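Local coordinates for protein PKS (Streptomyces albus, PDB 4OQJ) that probably extends the growing oxazolomycin chain as an acyltransferase-less type I polyketide synthase, its ketosynthase domain joining acyl units by decarboxylative condensation, at residues T479-L484 against L526-G531; A515-G520 against F663-I668; V521-L526 against A533-T538. All blocks are in the same frame, centred on the assembly; numbering follows the deposited sequence.

Interaction 1 of 3, residues T479-L484 against L526-G531; sequences TATADL and LALALG
T481, which meets L528 through its methyl, has its OG1 held by two partners: L477 O, one turn back in its own helix, and R514 NH1. T481 CG2 is anti to the backbone N (OG1 at chi1 -57°), and this sends the methyl across to the facing helix. It comes to 3.5 Å from L528 O and 4.1 Å from L528 CB. The rest is apolar. L528 points at helix 474-490 and forks over it. Its CD1 branch meets L484 CD2 at 3.7 Å, with L484 CG a little farther. Its CD2 branch turns the other way and lies 4.1 Å from T481 CG2. The two branches thus each meet one residue of the same helix face. A485 and L488 complete the hole in which L528 sits, a knobs-into-holes fit of one helix on another. All three touching residues are buried; the two bonds to OG1 satisfy the polar end of T481 there. L469 of strand 465-471 lies under T481 and L484, and L516 of strand 512-518 lies under L528. The two helices thus pack side by side on one face of the three-stranded antiparallel sheet.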
# COMPACT_ATOMS: atom_id res chain seq x y z
N THR A 479 -23.62 28.66 10.30
CA THR A 479 -22.38 28.94 9.60
C THR A 479 -22.44 28.41 8.18
O THR A 479 -22.01 29.09 7.25
CB THR A 479 -21.16 28.31 10.32
OG1 THR A 479 -21.07 28.81 11.66
CG2 THR A 479 -19.87 28.62 9.59
N ALA A 480 -22.94 27.19 8.02
CA ALA A 480 -23.04 26.59 6.69
C ALA A 480 -23.95 27.42 5.79
O ALA A 480 -23.68 27.58 4.59
CB ALA A 480 -23.55 25.15 6.78
N THR A 481 -25.04 27.93 6.36
CA THR A 481 -25.96 28.81 5.64
C THR A 481 -25.26 30.10 5.18
O THR A 481 -25.37 30.51 4.02
CB THR A 481 -27.17 29.16 6.50
OG1 THR A 481 -27.82 27.95 6.92
CG2 THR A 481 -28.18 30.05 5.72
N ALA A 482 -24.53 30.74 6.09
CA ALA A 482 -23.75 31.93 5.74
C ALA A 482 -22.70 31.62 4.67
O ALA A 482 -22.56 32.37 3.70
CB ALA A 482 -23.09 32.51 6.97
N ASP A 483 -21.98 30.51 4.83
CA ASP A 483 -20.99 30.09 3.84
C ASP A 483 -21.60 29.90 2.45
O ASP A 483 -21.01 30.29 1.45
CB ASP A 483 -20.31 28.77 4.25
CG ASP A 483 -19.36 28.92 5.44
OD1 ASP A 483 -18.98 30.06 5.80
OD2 ASP A 483 -18.98 27.87 6.03
N LEU A 484 -22.75 29.22 2.38
CA LEU A 484 -23.38 28.97 1.09
C LEU A 484 -23.84 30.28 0.48
O LEU A 484 -23.67 30.51 -0.72
CB LEU A 484 -24.57 28.02 1.23
CG LEU A 484 -25.28 27.71 -0.10
CD1 LEU A 484 -24.34 27.02 -1.07
CD2 LEU A 484 -26.54 26.87 0.11
N LEU A 526 -29.51 35.96 -1.27
CA LEU A 526 -30.11 36.97 -0.44
C LEU A 526 -31.00 36.35 0.62
O LEU A 526 -30.85 36.65 1.81
CB LEU A 526 -30.89 37.97 -1.30
CG LEU A 526 -31.56 39.09 -0.53
CD1 LEU A 526 -30.54 39.94 0.21
CD2 LEU A 526 -32.37 39.93 -1.49
N ALA A 527 -31.91 35.48 0.19
CA ALA A 527 -32.82 34.78 1.09
C ALA A 527 -32.06 34.08 2.21
O ALA A 527 -32.44 34.19 3.38
CB ALA A 527 -33.67 33.80 0.32
N LEU A 528 -30.98 33.38 1.86
CA LEU A 528 -30.18 32.66 2.84
C LEU A 528 -29.50 33.61 3.83
O LEU A 528 -29.39 33.31 5.02
CB LEU A 528 -29.13 31.78 2.14
CG LEU A 528 -29.71 30.63 1.32
CD1 LEU A 528 -28.63 29.95 0.47
CD2 LEU A 528 -30.36 29.61 2.24
N ALA A 529 -29.04 34.75 3.34
CA ALA A 529 -28.40 35.73 4.21
C ALA A 529 -29.40 36.35 5.20
O ALA A 529 -29.07 36.57 6.36
CB ALA A 529 -27.73 36.81 3.39
N LEU A 530 -30.63 36.59 4.74
CA LEU A 530 -31.63 37.28 5.56
C LEU A 530 -32.21 36.38 6.66
O LEU A 530 -32.48 36.84 7.78
CB LEU A 530 -32.77 37.81 4.68
CG LEU A 530 -32.40 38.78 3.54
CD1 LEU A 530 -33.60 39.59 3.08
CD2 LEU A 530 -31.24 39.69 3.91
N GLY A 531 -32.40 35.10 6.36
CA GLY A 531 -32.88 34.15 7.35
C GLY A 531 -34.33 34.40 7.75
O GLY A 531 -34.74 34.11 8.88

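Interaction 2 of 3, residues A515-G520 against F663-I668; sequences ALVATG and FLLGLI
V517 meets G666 and L665 through one methyl, CG2, in a contact that is wholly apolar on the strand side. The valine points at helix 660-673. With CG1 anti to the backbone N (chi1 180°), CG2 is the methyl that leads. CG1 stays behind and comes no nearer than 4.4 Å to L665 CB. The tightest packing is methyl against backbone: V517 CG2 lies 3.5 Å from G666 N and 3.6 Å from G666 CA. The methyl rests on the helix backbone at G666, and the CA atoms of V517 and G666 are 6.1 Å apart. The side-chain packing is smaller. V517 CG2 touches L665 CB at 4.0 Å, and the rest of the L665 side chain does not approach CG2.

The strand is the central one of an antiparallel three-stranded sheet, consistent with the small domain that follows the ketosynthase in type I polyketide synthases. V517 projects from one face of this sheet. L516 and A518 project from the other, where helix 521-530 lies. L466 of strand 465-471 extends the apolar surface, touching both V517 and I668.

Backbone hydrogen bonds hold each partner in shape. L516 pairs with L467 and A518 with R465 on one edge of the strand, and A515 with M537 on the other. In the helix, L667 N bonds to F663 O at 2.9 Å. Its far side packs on helix 594-610, where L664 and L667 touch T604.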
# COMPACT_ATOMS: atom_id res chain seq x y z
N ALA A 515 -34.11 24.63 4.70
CA ALA A 515 -34.42 24.55 3.28
C ALA A 515 -35.06 25.82 2.76
O ALA A 515 -35.67 26.59 3.50
CB ALA A 515 -35.32 23.35 2.99
N LEU A 516 -34.91 26.02 1.46
CA LEU A 516 -35.33 27.24 0.81
C LEU A 516 -35.68 26.94 -0.63
O LEU A 516 -34.90 26.31 -1.33
CB LEU A 516 -34.23 28.30 0.85
CG LEU A 516 -34.44 29.50 -0.07
CD1 LEU A 516 -35.55 30.35 0.49
CD2 LEU A 516 -33.16 30.30 -0.24
N VAL A 517 -36.84 27.41 -1.08
CA VAL A 517 -37.17 27.34 -2.49
C VAL A 517 -36.69 28.63 -3.15
O VAL A 517 -37.10 29.72 -2.75
CB VAL A 517 -38.70 27.18 -2.73
CG1 VAL A 517 -39.00 27.12 -4.21
CG2 VAL A 517 -39.24 25.94 -2.01
N ALA A 518 -35.86 28.52 -4.18
CA ALA A 518 -35.28 29.71 -4.79
C ALA A 518 -35.48 29.67 -6.28
O ALA A 518 -35.59 28.61 -6.89
CB ALA A 518 -33.79 29.80 -4.45
N THR A 519 -35.50 30.86 -6.87
CA THR A 519 -35.73 31.01 -8.30
C THR A 519 -34.42 31.19 -9.06
O THR A 519 -34.37 31.03 -10.28
CB THR A 519 -36.65 32.20 -8.55
OG1 THR A 519 -36.07 33.36 -7.92
CG2 THR A 519 -38.00 31.95 -7.92
N GLY A 520 -33.35 31.51 -8.34
CA GLY A 520 -32.03 31.60 -8.95
C GLY A 520 -30.96 31.82 -7.90
O GLY A 520 -31.25 31.91 -6.71
N PHE A 663 -44.89 25.43 -5.08
CA PHE A 663 -45.62 24.95 -3.92
C PHE A 663 -45.16 23.55 -3.53
O PHE A 663 -44.93 23.27 -2.35
CB PHE A 663 -47.12 24.91 -4.18
CG PHE A 663 -47.86 24.12 -3.14
CD1 PHE A 663 -48.11 24.67 -1.89
CD2 PHE A 663 -48.24 22.81 -3.38
CE1 PHE A 663 -48.77 23.93 -0.91
CE2 PHE A 663 -48.91 22.07 -2.41
CZ PHE A 663 -49.17 22.64 -1.17
N LEU A 664 -45.05 22.68 -4.52
CA LEU A 664 -44.65 21.30 -4.28
C LEU A 664 -43.27 21.22 -3.64
O LEU A 664 -43.05 20.43 -2.73
CB LEU A 664 -44.66 20.52 -5.58
CG LEU A 664 -44.32 19.04 -5.47
CD1 LEU A 664 -45.21 18.36 -4.44
CD2 LEU A 664 -44.51 18.38 -6.82
N LEU A 665 -42.34 22.04 -4.11
CA LEU A 665 -40.98 22.04 -3.56
C LEU A 665 -40.96 22.55 -2.11
O LEU A 665 -40.22 22.06 -1.28
CB LEU A 665 -40.05 22.88 -4.43
CG LEU A 665 -39.73 22.37 -5.83
CD1 LEU A 665 -38.90 23.40 -6.59
CD2 LEU A 665 -39.01 21.04 -5.78
N GLY A 666 -41.79 23.55 -1.82
CA GLY A 666 -41.94 24.06 -0.47
C GLY A 666 -42.51 23.03 0.48
O GLY A 666 -42.14 22.97 1.66
N LEU A 667 -43.42 22.21 -0.05
CA LEU A 667 -44.01 21.10 0.69
C LEU A 667 -42.94 20.07 1.07
O LEU A 667 -42.83 19.67 2.23
CB LEU A 667 -45.10 20.45 -0.17
CG LEU A 667 -45.88 19.25 0.34
CD1 LEU A 667 -46.41 19.48 1.73
CD2 LEU A 667 -47.03 18.98 -0.62
N ILE A 668 -42.16 19.64 0.08
CA ILE A 668 -41.08 18.70 0.32
C ILE A 668 -40.11 19.26 1.35
O ILE A 668 -39.68 18.56 2.26
CB ILE A 668 -40.31 18.39 -0.97
CG1 ILE A 668 -41.22 17.66 -1.96
CG2 ILE A 668 -39.07 17.55 -0.68
CD1 ILE A 668 -40.61 17.49 -3.34

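Interaction 3 of 3, residues V521-L526 against A533-T538; sequences VRDAAL and AGRVMT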
# COMPACT_ATOMS: atom_id res chain seq x y z
N VAL A 521 -29.71 31.93 -8.36
CA VAL A 521 -28.58 32.04 -7.45
C VAL A 521 -28.60 33.34 -6.64
O VAL A 521 -28.46 33.32 -5.40
CB VAL A 521 -27.27 31.91 -8.23
CG1 VAL A 521 -26.05 32.14 -7.32
CG2 VAL A 521 -27.20 30.53 -8.86
N ARG A 522 -28.80 34.48 -7.31
CA ARG A 522 -28.85 35.75 -6.60
C ARG A 522 -29.96 35.71 -5.54
O ARG A 522 -29.72 36.00 -4.37
CB ARG A 522 -29.09 36.91 -7.58
N ASP A 523 -31.15 35.30 -5.97
CA ASP A 523 -32.30 35.14 -5.08
C ASP A 523 -31.96 34.31 -3.85
O ASP A 523 -32.26 34.68 -2.71
CB ASP A 523 -33.46 34.49 -5.84
CG ASP A 523 -34.66 34.23 -4.95
OD1 ASP A 523 -35.21 35.20 -4.38
OD2 ASP A 523 -35.05 33.05 -4.81
N ALA A 524 -31.34 33.16 -4.09
CA ALA A 524 -30.96 32.25 -3.02
C ALA A 524 -30.00 32.94 -2.07
O ALA A 524 -30.16 32.86 -0.85
CB ALA A 524 -30.34 30.99 -3.60
N ALA A 525 -29.01 33.62 -2.64
CA ALA A 525 -27.96 34.21 -1.82
C ALA A 525 -28.57 35.16 -0.81
O ALA A 525 -28.22 35.16 0.38
CB ALA A 525 -26.95 34.93 -2.69
N LEU A 526 -29.51 35.96 -1.27
CA LEU A 526 -30.11 36.97 -0.44
C LEU A 526 -31.00 36.35 0.62
O LEU A 526 -30.85 36.65 1.81
CB LEU A 526 -30.89 37.97 -1.30
CG LEU A 526 -31.56 39.09 -0.53
CD1 LEU A 526 -30.54 39.94 0.21
CD2 LEU A 526 -32.37 39.93 -1.49
N ALA A 533 -38.08 33.71 8.00
CA ALA A 533 -38.84 32.46 8.06
C ALA A 533 -39.93 32.34 7.00
O ALA A 533 -40.43 31.25 6.73
CB ALA A 533 -39.46 32.30 9.44
N GLY A 534 -40.29 33.47 6.39
CA GLY A 534 -41.28 33.45 5.33
C GLY A 534 -40.87 32.57 4.17
O GLY A 534 -41.73 32.02 3.48
N ARG A 535 -39.56 32.42 3.98
CA ARG A 535 -39.03 31.67 2.85
C ARG A 535 -38.09 30.56 3.32
O ARG A 535 -38.09 29.47 2.76
CB ARG A 535 -38.27 32.58 1.89
CG ARG A 535 -39.09 33.67 1.25
CD ARG A 535 -38.26 34.32 0.16
NE ARG A 535 -37.92 33.35 -0.87
CZ ARG A 535 -37.14 33.60 -1.91
NH1 ARG A 535 -36.60 34.80 -2.07
NH2 ARG A 535 -36.91 32.64 -2.80
N VAL A 536 -37.28 30.88 4.32
CA VAL A 536 -36.28 29.95 4.84
C VAL A 536 -36.91 29.11 5.95
O VAL A 536 -37.37 29.62 6.97
CB VAL A 536 -35.04 30.70 5.36
CG1 VAL A 536 -34.10 29.76 6.14
CG2 VAL A 536 -34.30 31.33 4.20
N MSE A 537 -36.93 27.80 5.73
CA MSE A 537 -37.53 26.86 6.65
C MSE A 537 -36.43 26.21 7.46
O MSE A 537 -35.44 25.75 6.89
CB MSE A 537 -38.33 25.80 5.89
CG MSE A 537 -39.39 26.39 4.94
SE MSE A 537 -40.21 25.07 3.75
CE MSE A 537 -38.93 25.14 2.29
N THR A 538 -36.60 26.18 8.77
CA THR A 538 -35.62 25.56 9.66
C THR A 538 -36.33 24.66 10.65
O THR A 538 -37.34 25.04 11.22
CB THR A 538 -34.81 26.60 10.45
OG1 THR A 538 -34.27 27.58 9.55
CG2 THR A 538 -33.69 25.95 11.22
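R535 reaches D523 with an arm that can be followed from CB. R535 CB packs on L516 of the middle strand. CG sits beside the backbone N, and the chain runs straight on to CD. It then bends at chi3, 62°, which turns the guanidinium toward helix 521-530. NE leads into CZ, which lies level with the D523 carboxylate. NH1 bonds to D523 OD1 at 2.7 Å and also packs on A527, one turn farther along the helix. NH2 bonds to D523 OD2 at 2.8 Å. Both bonds are nearly straight, about 170°. This is an end-on, two-nitrogen salt bridge. OD2 uses its syn lone pair. The carboxylate and guanidinium planes are 21° apart, and the two bonds, one to each oxygen, restrict the rotation of both groups. Each has a second partner: NH2 also bonds to V517 O, and OD2 accepts from T519 N. D523 is in the first turn of its helix, where the helix N-terminus would probably steady its charge. The bridge lies near the surface. It ties the start of helix 521-530 to the loop entering edge strand 536-539, across the end of strand 512-518.

How the interactions relate
The three contacts surround one three-stranded sheet and differ in depth. Interaction 1 is buried and mainly apolar, helix against helix. Interaction 2 is partly buried and joins the opposite face of the sheet to helix 660-673 by methyl packing. Interaction 3 lies at the surface and is polar, a salt bridge with two hydrogen bonds. Helix 521-530 serves interactions 1 and 3, which overlap at L526. Strand 512-518 links the set. L516 CD2 packs on A527 CB at 3.6 Å beneath interaction 1, whereas interactions 2 and 3 are joined through the sheet, where strands 512-518 and 536-539 are neighbours.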